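Side-chain contacts in pectate lyase (Paenibacillus sp. 0602, PDB 5GT5), which cleaves polygalacturonate by beta-elimination and, in all likelihood, partly methylated pectin as well, probably in an endo fashion: residues I290-T295 with N324-T329; H267-D272 with A421-S426; T369-D374 with G386-P391; D145-D150 with Q243-L248; T252-A257 with A358-K363. The protein carries 1 engineered substitution. All blocks are in the same frame, centred on the assembly; numbering follows the deposited sequence.

Overall arrangement
Contacts 1, 2 and 3 are buried, contact 4 is partly buried and contact 5 lies at the surface. The first three all reach strands of the parallel beta-helix. Contacts 1 and 2 lie on neighbouring strands, 291-293 and 262-271, which are joined by backbone bonds such as I291 O to Y270 N. Their chemistry is apolar, and contact 3 adds one bridging water. Contact 4 differs: a lysine enters a polar pocket beside the probable calcium and active-site residues. Contact 5 pairs polar side chains with a tyrosine on two outer loops. It meets contact 1 through S328 OG and K363 O. Contact 3 is centred about 23 Å from the chain centre, contact 4 about 10 Å.

Contact 1. Residues I290-T295 with N324-T329; sequences IIMDAT and NGAIST
In the interior of the right-handed parallel beta-helix of this polysaccharide lyase 1 enzyme, M292 crosses from one wall to G325 and A326 on another. All three residues are buried. M292 does the reaching. Its CG stands anti to the carbonyl carbon (chi1 -53°) and the chain beyond is extended, which carries the thioether to the far strand. The sulfur rests on the backbone: M292 SD lies 3.6 Å from G325 CA. The terminal methyl goes a little further, with M292 CE 3.9 Å from A326 N. That methyl also meets the methyl of A326, CE to CB 4.2 Å. G325 has no side chain, and this matters for the fit. A CB built on G325 would come within 3.1 Å of M292 SD, too tight for the present packing. Without the thioether, as with an alanine here, G325 is likely to face a gap and the methyl of A326 to lose its neighbour from strand 291-293. Just after M292 the strand ends in an Asx turn. D293 OD1 accepts from T295 N at 3.1 Å and from T295 OG1 at 2.6 Å. The second bond uses the syn lone pair. A294 is the N-cap of helix 295-301, and T295 OG1 also bonds to K342 NZ. G325 is about 8 Å from the side chain of R276, the probable active-site residue. Strand 291-293 runs between 262-271 and 340-342, and strand 324-329 between 279-281 and 346-349. M292 also packs on M277 and on I341 of strand 340-342.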
# COMPACT_ATOMS: atom_id res chain seq x y z
N ILE A 290 22.05 -4.46 -12.13
CA ILE A 290 22.38 -5.68 -11.36
C ILE A 290 23.46 -6.45 -12.09
O ILE A 290 23.71 -6.20 -13.27
CB ILE A 290 21.15 -6.59 -11.06
CG1 ILE A 290 20.54 -7.20 -12.33
CG2 ILE A 290 20.10 -5.79 -10.23
CD1 ILE A 290 19.62 -8.40 -12.03
N ILE A 291 24.11 -7.37 -11.37
CA ILE A 291 25.12 -8.26 -11.93
C ILE A 291 24.69 -9.69 -11.69
O ILE A 291 24.36 -10.05 -10.55
CB ILE A 291 26.48 -8.05 -11.27
CG1 ILE A 291 26.96 -6.62 -11.54
CG2 ILE A 291 27.52 -9.05 -11.79
CD1 ILE A 291 28.25 -6.29 -10.84
N MET A 292 24.64 -10.51 -12.75
CA MET A 292 24.46 -11.95 -12.59
C MET A 292 25.77 -12.55 -13.05
O MET A 292 26.04 -12.58 -14.25
CB MET A 292 23.35 -12.50 -13.49
CG MET A 292 21.99 -11.79 -13.37
SD MET A 292 20.88 -12.54 -14.61
CE MET A 292 19.59 -11.30 -14.71
N ASP A 293 26.61 -12.98 -12.12
CA ASP A 293 27.94 -13.51 -12.44
C ASP A 293 28.01 -14.94 -11.96
O ASP A 293 28.20 -15.20 -10.76
CB ASP A 293 29.01 -12.67 -11.76
CG ASP A 293 30.40 -13.08 -12.14
OD1 ASP A 293 30.60 -14.21 -12.61
OD2 ASP A 293 31.32 -12.26 -11.96
N ALA A 294 27.88 -15.87 -12.90
CA ALA A 294 27.83 -17.31 -12.60
C ALA A 294 29.14 -17.99 -13.03
O ALA A 294 29.15 -19.18 -13.33
CB ALA A 294 26.61 -17.98 -13.31
N THR A 295 30.24 -17.24 -13.01
CA THR A 295 31.55 -17.77 -13.43
C THR A 295 31.92 -19.09 -12.78
O THR A 295 32.32 -20.05 -13.45
CB THR A 295 32.66 -16.75 -13.13
OG1 THR A 295 32.46 -15.56 -13.91
CG2 THR A 295 34.07 -17.34 -13.46
N ASN A 324 20.30 -20.17 -15.62
CA ASN A 324 19.27 -19.23 -16.01
C ASN A 324 19.53 -17.86 -15.43
O ASN A 324 20.29 -17.72 -14.48
CB ASN A 324 17.90 -19.69 -15.53
CG ASN A 324 17.39 -20.95 -16.23
OD1 ASN A 324 17.90 -21.36 -17.29
ND2 ASN A 324 16.37 -21.57 -15.62
N GLY A 325 18.90 -16.86 -15.99
CA GLY A 325 18.99 -15.49 -15.50
C GLY A 325 17.63 -14.97 -15.03
O GLY A 325 17.13 -15.37 -13.97
N ALA A 326 17.03 -14.08 -15.82
CA ALA A 326 15.71 -13.52 -15.53
C ALA A 326 14.65 -14.31 -16.28
O ALA A 326 14.86 -14.73 -17.44
CB ALA A 326 15.67 -12.03 -15.97
N ILE A 327 13.51 -14.55 -15.62
CA ILE A 327 12.46 -15.40 -16.18
C ILE A 327 11.11 -14.71 -15.96
O ILE A 327 10.74 -14.41 -14.82
CB ILE A 327 12.42 -16.77 -15.46
CG1 ILE A 327 13.79 -17.46 -15.54
CG2 ILE A 327 11.40 -17.69 -16.16
CD1 ILE A 327 14.58 -17.42 -14.25
N SER A 328 10.38 -14.45 -17.04
CA SER A 328 9.04 -13.90 -16.97
C SER A 328 8.06 -14.95 -17.46
O SER A 328 8.24 -15.50 -18.55
CB SER A 328 8.92 -12.67 -17.88
OG SER A 328 7.64 -12.07 -17.67
N THR A 329 7.02 -15.21 -16.65
CA THR A 329 6.03 -16.23 -17.01
C THR A 329 4.63 -15.71 -16.78
O THR A 329 4.40 -14.74 -16.04
CB THR A 329 6.20 -17.55 -16.20
OG1 THR A 329 5.79 -17.35 -14.83
CG2 THR A 329 7.64 -18.10 -16.26

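Contact 2. Residues H267-D272 with A421-S426; sequences HNVYKD and ARLTAS
L423, near the end of helix 419-423, sets its branched side chain against H267, N268 and V269. Its CB meets V269 CG2 at 3.5 Å, where the two side chains slide past each other in opposite directions. The two methyls part company beyond CG. L423 CD1 goes to the strand, 3.7 Å from N268 O and 3.8 Å from V269 CG2. L423 CD2 goes to the histidine and sits at the edge of the ring, near its plane, 3.8 Å from H267 CD2. The side chains of H267 and L423 cross at about a right angle. V269 CG1 is anti to the backbone N (chi1 176°), which leaves CG2 beside that N and facing the leucine.

The next shell fixes these groups. The H267 ring stacks on W190, and its NE2 is bonded to D414 OD2. W190 also touches L423 and R422. The CB of N268 points away from the helix. Its OD1 accepts from S191 N, and its ND2 bonds to I188 O and to Y270 OH, the latter at 3.1 Å and 27° out of the amide plane. Y270 stacks on F193, and its hydroxyl meets H247 NE2.

The helix is thus laid over the outside of strand 262-271 with its leucine as the main link. The contact is apolar. H267 NE2 is satisfied by D414, and the N268 amide by S191, I188 and Y270, so the fit to L423 rests on shape and buried hydrocarbon surface.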
# COMPACT_ATOMS: atom_id res chain seq x y z
N HIS A 267 21.37 -2.52 -8.22
CA HIS A 267 22.68 -2.48 -7.55
C HIS A 267 22.89 -3.70 -6.66
O HIS A 267 23.46 -3.64 -5.57
CB HIS A 267 22.88 -1.13 -6.79
CG HIS A 267 22.98 0.04 -7.72
ND1 HIS A 267 21.87 0.72 -8.19
CD2 HIS A 267 24.05 0.60 -8.35
CE1 HIS A 267 22.25 1.64 -9.06
NE2 HIS A 267 23.57 1.60 -9.16
N ASN A 268 22.41 -4.85 -7.15
CA ASN A 268 22.63 -6.13 -6.48
C ASN A 268 23.62 -6.96 -7.24
O ASN A 268 23.69 -6.87 -8.48
CB ASN A 268 21.36 -6.98 -6.37
CG ASN A 268 20.28 -6.31 -5.55
OD1 ASN A 268 20.55 -5.50 -4.64
ND2 ASN A 268 19.03 -6.66 -5.87
N VAL A 269 24.37 -7.78 -6.51
CA VAL A 269 25.27 -8.77 -7.14
C VAL A 269 24.74 -10.16 -6.86
O VAL A 269 24.52 -10.53 -5.70
CB VAL A 269 26.71 -8.66 -6.60
CG1 VAL A 269 27.63 -9.76 -7.17
CG2 VAL A 269 27.28 -7.28 -6.89
N TYR A 270 24.50 -10.93 -7.93
CA TYR A 270 24.06 -12.33 -7.84
C TYR A 270 25.22 -13.18 -8.29
O TYR A 270 25.43 -13.35 -9.50
CB TYR A 270 22.83 -12.57 -8.74
CG TYR A 270 21.61 -11.78 -8.27
CD1 TYR A 270 20.77 -12.28 -7.28
CD2 TYR A 270 21.33 -10.53 -8.82
CE1 TYR A 270 19.70 -11.53 -6.80
CE2 TYR A 270 20.23 -9.78 -8.39
CZ TYR A 270 19.43 -10.29 -7.37
OH TYR A 270 18.36 -9.54 -6.94
N LYS A 271 26.03 -13.65 -7.33
CA LYS A 271 27.23 -14.40 -7.64
C LYS A 271 26.99 -15.88 -7.47
O LYS A 271 26.70 -16.35 -6.36
CB LYS A 271 28.37 -13.94 -6.72
CG LYS A 271 29.69 -14.61 -7.07
CD LYS A 271 30.83 -14.17 -6.14
CE LYS A 271 32.13 -14.94 -6.42
NZ LYS A 271 32.28 -16.18 -5.61
N ASP A 272 27.08 -16.61 -8.59
CA ASP A 272 26.88 -18.05 -8.59
C ASP A 272 25.51 -18.41 -8.04
O ASP A 272 25.35 -19.32 -7.22
CB ASP A 272 28.01 -18.74 -7.83
CG ASP A 272 29.36 -18.44 -8.44
OD1 ASP A 272 29.47 -18.55 -9.69
OD2 ASP A 272 30.29 -18.06 -7.68
N ALA A 421 32.96 -2.97 -11.00
CA ALA A 421 33.90 -2.30 -10.11
C ALA A 421 33.16 -1.60 -8.96
O ALA A 421 33.59 -1.68 -7.80
CB ALA A 421 34.73 -1.28 -10.88
N ARG A 422 32.05 -0.94 -9.27
CA ARG A 422 31.28 -0.22 -8.24
C ARG A 422 30.68 -1.15 -7.19
O ARG A 422 30.77 -0.88 -5.99
CB ARG A 422 30.18 0.64 -8.87
CG ARG A 422 29.29 1.37 -7.83
CD ARG A 422 30.10 2.46 -7.12
NE ARG A 422 29.38 3.14 -6.04
CZ ARG A 422 29.29 2.68 -4.81
NH1 ARG A 422 29.86 1.54 -4.47
NH2 ARG A 422 28.62 3.40 -3.90
N LEU A 423 30.07 -2.24 -7.64
CA LEU A 423 29.36 -3.10 -6.71
C LEU A 423 30.24 -4.03 -5.91
O LEU A 423 29.83 -4.49 -4.85
CB LEU A 423 28.31 -3.93 -7.45
CG LEU A 423 27.19 -3.15 -8.15
CD1 LEU A 423 26.13 -4.13 -8.58
CD2 LEU A 423 26.58 -2.01 -7.29
N THR A 424 31.46 -4.32 -6.40
CA THR A 424 32.37 -5.20 -5.67
C THR A 424 33.43 -4.42 -4.88
O THR A 424 34.32 -5.02 -4.28
CB THR A 424 33.07 -6.22 -6.61
OG1 THR A 424 33.94 -5.52 -7.52
CG2 THR A 424 32.05 -7.03 -7.38
N ALA A 425 33.31 -3.10 -4.88
CA ALA A 425 34.24 -2.25 -4.11
C ALA A 425 34.04 -2.38 -2.61
O ALA A 425 33.05 -2.96 -2.14
CB ALA A 425 34.10 -0.80 -4.52
N SER A 426 34.97 -1.82 -1.84
CA SER A 426 34.84 -1.82 -0.39
C SER A 426 33.56 -1.13 0.08
O SER A 426 33.03 -1.47 1.14
CB SER A 426 36.06 -1.12 0.25
OG SER A 426 36.08 0.25 -0.12

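Contact 3. Residues T369-D374 with G386-P391; sequences TIYSLD and GSPLAP
P388 and L389 both come against the same side of the Y371 ring, and both of these side chains slide by it in the opposite direction. P388 lies toward the CD2-CE2 edge, with its CG 3.7 Å from Y371 CD2 and its CB 3.8 Å from CE2. L389 lies toward CD1 and CG: its CD2 is 3.8 Å from Y371 CD1. Both approaches are oblique. Y371 CG is anti to the backbone N (chi1 179°), which swings the ring off the strand toward the loop. L389 sends its other methyl, CD1, to T369, 4.2 Å from T369 CB. Strand 369-372 belongs to a coil of the parallel beta-helix. It runs parallel to strand 340-342 and antiparallel to 378-380, and segment 386-391 is a loop folded back over it. A type I turn from S387 to A390 shapes that loop. Inside it S387 OG accepts from L389 N at 2.9 Å, an ST turn, and S387 OG is also bonded to S381 O. The tyrosine hydroxyl is tied twice. It bonds to V344 O, and it accepts from a water 3.0 Å from Y371 OH that also donates to P388 O.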
# COMPACT_ATOMS: atom_id res chain seq x y z
N THR A 369 22.62 -4.01 -21.94
CA THR A 369 23.24 -4.88 -20.95
C THR A 369 24.43 -5.58 -21.54
O THR A 369 24.45 -5.95 -22.72
CB THR A 369 22.17 -5.86 -20.47
OG1 THR A 369 21.31 -5.14 -19.57
CG2 THR A 369 22.72 -7.02 -19.71
N ILE A 370 25.46 -5.73 -20.73
CA ILE A 370 26.69 -6.43 -21.09
C ILE A 370 26.55 -7.91 -20.80
O ILE A 370 26.15 -8.29 -19.70
CB ILE A 370 27.87 -5.80 -20.32
CG1 ILE A 370 28.07 -4.36 -20.81
CG2 ILE A 370 29.16 -6.62 -20.49
CD1 ILE A 370 29.12 -3.56 -19.98
N TYR A 371 26.87 -8.74 -21.79
CA TYR A 371 26.74 -10.18 -21.68
C TYR A 371 28.00 -10.87 -22.15
O TYR A 371 28.60 -10.47 -23.16
CB TYR A 371 25.54 -10.65 -22.51
CG TYR A 371 25.33 -12.13 -22.48
CD1 TYR A 371 24.75 -12.75 -21.37
CD2 TYR A 371 25.73 -12.92 -23.55
CE1 TYR A 371 24.55 -14.15 -21.36
CE2 TYR A 371 25.57 -14.30 -23.54
CZ TYR A 371 24.97 -14.91 -22.45
OH TYR A 371 24.80 -16.27 -22.47
N SER A 372 28.40 -11.92 -21.44
CA SER A 372 29.56 -12.73 -21.82
C SER A 372 29.29 -14.18 -21.45
O SER A 372 28.80 -14.46 -20.36
CB SER A 372 30.81 -12.24 -21.10
OG SER A 372 31.93 -13.07 -21.41
N LEU A 373 29.58 -15.10 -22.38
CA LEU A 373 29.45 -16.52 -22.11
C LEU A 373 30.68 -17.21 -22.68
O LEU A 373 30.93 -17.15 -23.89
CB LEU A 373 28.18 -17.11 -22.77
CG LEU A 373 27.97 -18.62 -22.51
CD1 LEU A 373 27.71 -18.86 -21.02
CD2 LEU A 373 26.82 -19.20 -23.36
N ASP A 374 31.45 -17.85 -21.80
CA ASP A 374 32.65 -18.59 -22.23
C ASP A 374 33.58 -17.70 -23.04
O ASP A 374 34.11 -18.13 -24.06
CB ASP A 374 32.26 -19.84 -23.02
CG ASP A 374 31.36 -20.78 -22.25
OD1 ASP A 374 31.51 -20.89 -21.02
OD2 ASP A 374 30.49 -21.41 -22.88
N GLY A 386 19.93 -11.68 -33.84
CA GLY A 386 21.06 -12.46 -33.38
C GLY A 386 21.45 -12.22 -31.93
O GLY A 386 22.47 -12.75 -31.50
N SER A 387 20.67 -11.44 -31.18
CA SER A 387 21.09 -11.12 -29.83
C SER A 387 21.18 -12.35 -28.94
O SER A 387 20.25 -13.14 -28.90
CB SER A 387 20.09 -10.19 -29.21
OG SER A 387 20.45 -10.00 -27.82
N PRO A 388 22.28 -12.46 -28.17
CA PRO A 388 22.34 -13.58 -27.22
C PRO A 388 21.44 -13.34 -26.00
O PRO A 388 21.29 -14.24 -25.17
CB PRO A 388 23.82 -13.61 -26.79
CG PRO A 388 24.26 -12.17 -26.89
CD PRO A 388 23.50 -11.63 -28.13
N LEU A 389 20.84 -12.17 -25.92
CA LEU A 389 19.86 -11.88 -24.86
C LEU A 389 18.40 -12.08 -25.33
O LEU A 389 17.47 -11.68 -24.64
CB LEU A 389 20.06 -10.46 -24.35
CG LEU A 389 21.43 -10.22 -23.74
CD1 LEU A 389 21.65 -8.75 -23.43
CD2 LEU A 389 21.56 -11.05 -22.46
N ALA A 390 18.20 -12.70 -26.50
CA ALA A 390 16.83 -12.91 -26.98
C ALA A 390 16.07 -13.86 -26.04
O ALA A 390 16.63 -14.82 -25.52
CB ALA A 390 16.86 -13.50 -28.38
N PRO A 391 14.78 -13.60 -25.84
CA PRO A 391 14.01 -14.50 -24.97
C PRO A 391 13.81 -15.86 -25.57
O PRO A 391 13.53 -15.98 -26.76
CB PRO A 391 12.64 -13.80 -24.85
CG PRO A 391 12.84 -12.38 -25.32
CD PRO A 391 13.98 -12.45 -26.31
O HOH W 1 22.74 -16.58 -24.65

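Contact 4. Residues D145-D150 with Q243-L248; sequences DYDKND and QKKGHL
K245 NZ is held by D174 OD1 in a salt bridge, with the carbonyl oxygens of Y146 and D145 nearby but not hydrogen-bonded. This is probably the region of the parallel beta-helix where the substrate is cleaved. D174 probably binds calcium, and R276, probably the active-site residue, has its side chain about 4 Å from that of K245. Across the contact the approach is looser than at D174. Y146 O is 3.4 Å from K245 NZ, but the angle is too poor for a hydrogen bond. D145 O is 3.7 Å from the same NZ. D147 OD1 stands 4.4 Å from K245 NZ, an opposite charge beyond salt-bridge range that may add some attraction. The lysine is extended beyond CG, which brings its end alongside the backbone of Y146, with K245 NZ 4.0 Å from Y146 CB. L248 N bonds to D178 OD1, another probable calcium ligand, so segment 243-248 probably reaches the metal site at two points. Where K245 leaves the backbone, the side chain of Q243 folds back on its own loop. Q243 NE2 donates to K245 O at 2.9 Å in a nearly straight bond (171°), with that oxygen only 2° out of the amide plane.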
# COMPACT_ATOMS: atom_id res chain seq x y z
N ASP A 145 15.89 -32.27 -5.58
CA ASP A 145 14.87 -31.28 -5.89
C ASP A 145 14.71 -30.16 -4.86
O ASP A 145 14.12 -29.14 -5.18
CB ASP A 145 13.51 -31.94 -6.08
CG ASP A 145 13.44 -32.78 -7.32
OD1 ASP A 145 14.34 -32.64 -8.19
OD2 ASP A 145 12.50 -33.58 -7.41
N TYR A 146 15.23 -30.34 -3.64
CA TYR A 146 15.07 -29.35 -2.56
C TYR A 146 13.61 -28.98 -2.37
O TYR A 146 13.26 -27.81 -2.37
CB TYR A 146 15.95 -28.11 -2.80
CG TYR A 146 17.40 -28.52 -2.62
CD1 TYR A 146 17.99 -28.49 -1.36
CD2 TYR A 146 18.14 -29.02 -3.68
CE1 TYR A 146 19.31 -28.92 -1.16
CE2 TYR A 146 19.46 -29.47 -3.50
CZ TYR A 146 20.03 -29.42 -2.24
OH TYR A 146 21.33 -29.85 -2.05
N ASP A 147 12.77 -30.00 -2.21
CA ASP A 147 11.32 -29.77 -2.10
C ASP A 147 10.74 -30.04 -0.73
O ASP A 147 9.54 -29.84 -0.53
CB ASP A 147 10.58 -30.60 -3.19
CG ASP A 147 10.60 -29.93 -4.58
OD1 ASP A 147 10.73 -28.68 -4.66
OD2 ASP A 147 10.46 -30.67 -5.59
N LYS A 148 11.55 -30.47 0.23
CA LYS A 148 11.04 -30.84 1.54
C LYS A 148 11.13 -29.73 2.59
O LYS A 148 10.11 -29.31 3.15
CB LYS A 148 11.71 -32.10 2.09
CG LYS A 148 11.02 -32.61 3.35
CD LYS A 148 11.60 -33.91 3.82
CE LYS A 148 10.77 -34.47 4.96
NZ LYS A 148 9.40 -34.83 4.48
N ASN A 149 12.34 -29.23 2.84
CA ASN A 149 12.53 -28.38 4.02
C ASN A 149 11.82 -27.03 3.95
O ASN A 149 11.38 -26.49 4.98
CB ASN A 149 14.01 -28.13 4.28
CG ASN A 149 14.76 -29.39 4.68
OD1 ASN A 149 14.30 -30.52 4.41
ND2 ASN A 149 15.91 -29.20 5.32
N ASP A 150 11.74 -26.48 2.75
CA ASP A 150 11.07 -25.19 2.52
C ASP A 150 11.69 -24.07 3.34
O ASP A 150 10.99 -23.19 3.83
CB ASP A 150 9.55 -25.28 2.80
CG ASP A 150 8.84 -26.27 1.90
OD1 ASP A 150 9.30 -26.55 0.76
OD2 ASP A 150 7.78 -26.78 2.32
N GLN A 243 24.20 -21.33 -5.59
CA GLN A 243 22.86 -21.31 -4.99
C GLN A 243 21.83 -21.69 -6.04
O GLN A 243 21.83 -21.15 -7.14
CB GLN A 243 22.59 -19.90 -4.46
CG GLN A 243 21.13 -19.62 -4.08
CD GLN A 243 20.63 -20.50 -2.96
OE1 GLN A 243 21.44 -21.12 -2.24
NE2 GLN A 243 19.32 -20.56 -2.78
N LYS A 244 20.95 -22.64 -5.75
CA LYS A 244 20.02 -23.15 -6.79
C LYS A 244 18.93 -22.16 -7.16
O LYS A 244 18.58 -22.03 -8.32
CB LYS A 244 19.40 -24.47 -6.32
CG LYS A 244 18.49 -25.18 -7.31
CD LYS A 244 19.29 -25.65 -8.51
CE LYS A 244 20.14 -26.86 -8.17
NZ LYS A 244 20.86 -27.41 -9.38
N LYS A 245 18.37 -21.45 -6.18
CA LYS A 245 17.19 -20.59 -6.42
C LYS A 245 17.39 -19.19 -5.85
O LYS A 245 17.81 -19.03 -4.70
CB LYS A 245 15.93 -21.20 -5.76
CG LYS A 245 15.44 -22.50 -6.36
CD LYS A 245 14.55 -23.24 -5.38
CE LYS A 245 14.14 -24.61 -5.90
NZ LYS A 245 13.73 -25.50 -4.77
N GLY A 246 17.06 -18.16 -6.64
CA GLY A 246 17.15 -16.79 -6.19
C GLY A 246 15.86 -16.22 -5.61
O GLY A 246 15.59 -16.36 -4.42
N HIS A 247 15.07 -15.55 -6.45
CA HIS A 247 13.82 -14.90 -6.06
C HIS A 247 12.61 -15.54 -6.76
O HIS A 247 12.51 -15.49 -7.99
CB HIS A 247 13.82 -13.44 -6.53
CG HIS A 247 14.92 -12.58 -5.97
ND1 HIS A 247 15.09 -12.38 -4.62
CD2 HIS A 247 15.84 -11.80 -6.60
CE1 HIS A 247 16.12 -11.55 -4.43
NE2 HIS A 247 16.58 -11.19 -5.61
N LEU A 248 11.72 -16.15 -6.00
CA LEU A 248 10.42 -16.61 -6.51
C LEU A 248 9.42 -15.52 -6.27
O LEU A 248 9.12 -15.20 -5.11
CB LEU A 248 10.00 -17.90 -5.80
CG LEU A 248 8.70 -18.52 -6.33
CD1 LEU A 248 8.81 -18.93 -7.81
CD2 LEU A 248 8.33 -19.70 -5.43

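Contact 5. Residues T252-A257 with A358-K363; sequences TSDESA and ATYTGK
S253 and D254, the two central residues of a type II turn from T252 to E255, face T359 and Y360 of a short 3-10 segment. D254 has the positive phi (61°) that this turn needs at its third position. The 3-10 segment 358-360 is closed by T361 N bonding to A358 O at 2.9 Å. The D254 and Y360 CA atoms are 8.4 Å apart, and the side chains span the distance. S253 OG, anti to its own N (chi1 -170°), comes to the edge of the Y360 ring in its plane, 3.3 Å from CE1. The hydroxyl's polar partner is E330 OE2, and D254 N bonds to E330 OE1, so one carboxylate steadies the turn. D254 crosses Y360 at about a right angle, carboxylate and ring planes 35° apart. D254 OD2 is 3.7 Å from Y360 OH, too long for a hydrogen bond. D254 OD1 lies 4.1 Å from the methyl T359 CG2. Shortening Y360 to a serine is likely to leave a gap between the turn and N351 and T353, which the ring also touches, and to give D254 less to pack on. Close by, S256 packs on N357 of the second subunit, and A257 on T359 of that subunit. This surface contact joins the loop between strands 248-249 and 262-271 to the one between 346-349 and 363-367.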
# COMPACT_ATOMS: atom_id res chain seq x y z
N THR A 252 2.38 -19.58 -7.07
CA THR A 252 1.35 -20.51 -7.53
C THR A 252 0.91 -20.15 -8.94
O THR A 252 0.58 -19.01 -9.23
CB THR A 252 0.14 -20.46 -6.61
OG1 THR A 252 0.57 -20.66 -5.25
CG2 THR A 252 -0.90 -21.54 -7.00
N SER A 253 0.85 -21.15 -9.83
CA SER A 253 0.52 -20.88 -11.21
C SER A 253 -0.90 -20.30 -11.37
O SER A 253 -1.88 -20.80 -10.78
CB SER A 253 0.67 -22.18 -12.01
OG SER A 253 0.58 -21.92 -13.38
N ASP A 254 -0.97 -19.22 -12.16
CA ASP A 254 -2.22 -18.59 -12.62
C ASP A 254 -3.13 -18.08 -11.50
O ASP A 254 -4.34 -17.91 -11.69
CB ASP A 254 -3.02 -19.57 -13.52
CG ASP A 254 -2.36 -19.86 -14.87
OD1 ASP A 254 -1.68 -18.98 -15.47
OD2 ASP A 254 -2.59 -20.99 -15.38
N GLU A 255 -2.55 -17.69 -10.38
CA GLU A 255 -3.34 -17.05 -9.35
C GLU A 255 -3.55 -15.60 -9.68
O GLU A 255 -2.60 -14.90 -10.03
CB GLU A 255 -2.57 -17.11 -8.04
CG GLU A 255 -2.70 -18.40 -7.29
CD GLU A 255 -4.12 -18.64 -6.80
OE1 GLU A 255 -4.80 -17.66 -6.39
OE2 GLU A 255 -4.56 -19.81 -6.84
N SER A 256 -4.77 -15.12 -9.54
CA SER A 256 -5.06 -13.74 -9.90
C SER A 256 -4.28 -12.71 -9.09
O SER A 256 -3.95 -11.61 -9.59
CB SER A 256 -6.58 -13.49 -9.85
OG SER A 256 -7.05 -13.52 -8.51
N ALA A 257 -3.96 -13.03 -7.84
CA ALA A 257 -3.14 -12.13 -7.03
C ALA A 257 -1.73 -11.89 -7.59
O ALA A 257 -1.07 -10.94 -7.22
CB ALA A 257 -3.08 -12.61 -5.59
N ALA A 358 0.65 -20.26 -24.80
CA ALA A 358 0.95 -18.84 -24.57
C ALA A 358 0.54 -18.33 -23.20
O ALA A 358 1.09 -17.35 -22.71
CB ALA A 358 0.36 -17.97 -25.68
N THR A 359 -0.46 -18.98 -22.60
CA THR A 359 -0.91 -18.58 -21.27
C THR A 359 0.24 -18.63 -20.28
O THR A 359 0.26 -17.85 -19.31
CB THR A 359 -2.05 -19.50 -20.79
OG1 THR A 359 -3.10 -19.50 -21.78
CG2 THR A 359 -2.64 -19.03 -19.47
N TYR A 360 1.20 -19.50 -20.53
CA TYR A 360 2.36 -19.66 -19.64
C TYR A 360 3.54 -18.74 -19.99
O TYR A 360 4.52 -18.67 -19.26
CB TYR A 360 2.77 -21.12 -19.54
CG TYR A 360 1.79 -21.95 -18.74
CD1 TYR A 360 1.74 -21.86 -17.35
CD2 TYR A 360 0.86 -22.77 -19.38
CE1 TYR A 360 0.81 -22.60 -16.63
CE2 TYR A 360 -0.06 -23.50 -18.67
CZ TYR A 360 -0.08 -23.41 -17.29
OH TYR A 360 -0.99 -24.14 -16.55
N THR A 361 3.44 -18.02 -21.11
CA THR A 361 4.51 -17.12 -21.53
C THR A 361 4.41 -15.76 -20.86
O THR A 361 3.34 -15.19 -20.72
CB THR A 361 4.44 -16.92 -23.05
OG1 THR A 361 4.57 -18.19 -23.68
CG2 THR A 361 5.58 -15.99 -23.55
N GLY A 362 5.55 -15.25 -20.38
CA GLY A 362 5.61 -13.91 -19.88
C GLY A 362 6.28 -12.97 -20.87
O GLY A 362 6.89 -13.42 -21.87
N LYS A 363 6.14 -11.67 -20.61
CA LYS A 363 6.80 -10.62 -21.39
C LYS A 363 8.11 -10.26 -20.73
O LYS A 363 8.17 -10.08 -19.52
CB LYS A 363 5.92 -9.38 -21.47
CG LYS A 363 4.55 -9.61 -22.13
CD LYS A 363 3.59 -8.44 -21.99
CE LYS A 363 3.03 -8.32 -20.58
NZ LYS A 363 2.07 -7.20 -20.50